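PDB 5FQ8: outer membrane protein Omp121, which probably imports nutrients across the bacterial outer membrane as a calcium-binding member of the TonB-dependent receptor family. Local coordinates for residues S186-L191 and D280-T285. Numbering follows the deposited sequence.
With CA (calcium ion), chain M.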
loop_
_atom_site.group_PDB
_atom_site.type_symbol
_atom_site.label_atom_id
_atom_site.label_comp_id
_atom_site.label_asym_id
_atom_site.label_seq_id
_atom_site.Cartn_x
_atom_site.Cartn_y
_atom_site.Cartn_z
ATOM N N SER B 186 -13.609 29.307 -19.937
ATOM C CA SER B 186 -14.435 29.310 -18.740
ATOM C C SER B 186 -13.891 30.337 -17.763
ATOM O O SER B 186 -12.681 30.389 -17.537
ATOM C CB SER B 186 -14.489 27.930 -18.109
ATOM O OG SER B 186 -13.224 27.301 -18.103
ATOM N N THR B 187 -14.775 31.185 -17.237
ATOM C CA THR B 187 -14.452 32.098 -16.157
ATOM C C THR B 187 -15.431 31.919 -14.999
ATOM O O THR B 187 -16.525 31.372 -15.151
ATOM C CB THR B 187 -14.484 33.544 -16.601
ATOM O OG1 THR B 187 -15.823 33.873 -16.963
ATOM C CG2 THR B 187 -13.566 33.753 -17.758
ATOM N N VAL B 188 -15.027 32.420 -13.834
ATOM C CA VAL B 188 -15.743 32.131 -12.598
ATOM C C VAL B 188 -17.058 32.896 -12.553
ATOM O O VAL B 188 -17.114 34.090 -12.860
ATOM C CB VAL B 188 -14.847 32.459 -11.394
ATOM C CG1 VAL B 188 -14.425 33.905 -11.435
ATOM C CG2 VAL B 188 -15.554 32.130 -10.121
ATOM N N LEU B 189 -18.125 32.205 -12.152
ATOM C CA LEU B 189 -19.501 32.654 -12.357
ATOM C C LEU B 189 -20.091 33.395 -11.176
ATOM O O LEU B 189 -20.770 34.404 -11.369
ATOM C CB LEU B 189 -20.404 31.463 -12.671
ATOM C CG LEU B 189 -21.892 31.771 -12.771
ATOM C CD1 LEU B 189 -22.131 32.685 -13.930
ATOM C CD2 LEU B 189 -22.695 30.508 -12.939
ATOM N N ARG B 190 -19.880 32.888 -9.963
ATOM C CA ARG B 190 -20.457 33.483 -8.760
ATOM C C ARG B 190 -19.541 33.123 -7.604
ATOM O O ARG B 190 -19.350 31.945 -7.300
ATOM C CB ARG B 190 -21.891 32.990 -8.541
ATOM C CG ARG B 190 -22.280 32.563 -7.138
ATOM C CD ARG B 190 -22.884 33.697 -6.311
ATOM N NE ARG B 190 -24.075 34.291 -6.911
ATOM C CZ ARG B 190 -25.319 33.900 -6.660
ATOM N NH1 ARG B 190 -25.532 32.903 -5.822
ATOM N NH2 ARG B 190 -26.345 34.505 -7.245
ATOM N N LEU B 191 -18.919 34.122 -7.025
ATOM C CA LEU B 191 -18.212 33.992 -5.770
ATOM C C LEU B 191 -19.059 34.610 -4.678
ATOM O O LEU B 191 -19.956 35.405 -4.964
ATOM C CB LEU B 191 -16.851 34.689 -5.834
ATOM C CG LEU B 191 -15.838 34.104 -6.814
ATOM C CD1 LEU B 191 -14.661 35.028 -6.968
ATOM C CD2 LEU B 191 -15.380 32.752 -6.346
ATOM N N ASP B 280 -8.268 22.710 -19.461
ATOM C CA ASP B 280 -7.500 23.198 -18.322
ATOM C C ASP B 280 -8.293 24.382 -17.791
ATOM O O ASP B 280 -8.209 25.478 -18.343
ATOM C CB ASP B 280 -6.079 23.577 -18.719
ATOM C CG ASP B 280 -5.239 24.089 -17.551
ATOM O OD1 ASP B 280 -5.752 24.321 -16.440
ATOM O OD2 ASP B 280 -4.030 24.286 -17.756
ATOM N N GLY B 281 -9.042 24.160 -16.710
ATOM C CA GLY B 281 -10.054 25.088 -16.239
ATOM C C GLY B 281 -9.488 26.320 -15.565
ATOM O O GLY B 281 -8.298 26.622 -15.628
ATOM N N MET B 282 -10.372 27.033 -14.879
ATOM C CA MET B 282 -10.047 28.384 -14.443
ATOM C C MET B 282 -9.198 28.442 -13.187
ATOM O O MET B 282 -8.646 29.503 -12.896
ATOM C CB MET B 282 -11.319 29.158 -14.188
ATOM C CG MET B 282 -12.144 28.508 -13.143
ATOM S SD MET B 282 -13.697 29.318 -12.957
ATOM C CE MET B 282 -14.509 28.167 -11.892
ATOM N N ILE B 283 -9.125 27.374 -12.407
ATOM C CA ILE B 283 -8.235 27.414 -11.246
ATOM C C ILE B 283 -6.796 27.379 -11.737
ATOM O O ILE B 283 -6.484 26.592 -12.646
ATOM C CB ILE B 283 -8.525 26.248 -10.310
ATOM C CG1 ILE B 283 -10.013 26.164 -9.990
ATOM C CG2 ILE B 283 -7.796 26.406 -9.021
ATOM C CD1 ILE B 283 -10.409 24.908 -9.288
ATOM N N PRO B 284 -5.901 28.214 -11.195
ATOM C CA PRO B 284 -4.529 28.291 -11.714
ATOM C C PRO B 284 -3.796 26.962 -11.727
ATOM O O PRO B 284 -4.196 26.025 -11.035
ATOM C CB PRO B 284 -3.860 29.276 -10.754
ATOM C CG PRO B 284 -4.931 30.073 -10.212
ATOM C CD PRO B 284 -6.131 29.202 -10.132
ATOM N N THR B 285 -2.702 26.887 -12.484
ATOM C CA THR B 285 -1.973 25.652 -12.785
ATOM C C THR B 285 -2.847 24.646 -13.514
ATOM O O THR B 285 -3.965 24.958 -13.917
ATOM C CB THR B 285 -1.406 24.975 -11.529
ATOM O OG1 THR B 285 -2.441 24.220 -10.886
ATOM C CG2 THR B 285 -0.826 25.990 -10.551
HETATM CA CA CA M . -6.227 25.573 -14.607
#
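Met-282 reaches across to the end of strand 177-188 and lays its sulfur against the backbone where Thr-187 passes into Val-188. SD lies 3.5 Å from Val-188 N and 3.7 Å from Val-188 CB, so the thioether meets the main chain and the root of the valine side chain, while the branches of that side chain lie beyond the touching atoms. Its first side-chain bond already heads for the strand; CG sits between the backbone N and the carbonyl carbon (chi1 60°), and the rest of the chain runs straight out (chi2 -174°), which carries SD over to the strand. Nearer the root, Met-282 CB packs 3.8 Å from Ser-186 O. Ser-186 turns its side chain to the loop, where OG comes 4.3 Å from Gly-281 CA, a loose van der Waals approach.

The contact lies where strands of the TonB-dependent receptor's beta-barrel run out into a loop: strand 177-188 pairs with 252-264 and with 973-983, and 252-264 in turn pairs with 268-280, which runs into the loop 280-285. Ser-973 of strand 973-983 also touches Met-282.

Behind the methionine, the loop curls round a calcium ion. Asp-280 OD1 binds it at 2.3 Å and the carbonyl oxygens of Gly-281, Ile-283 and Thr-285 turn inward to it; Asp-288 supplies a further carboxylate. Because the metal takes Gly-281 O and Ile-283 O, it probably restrains the backbone before and after Met-282.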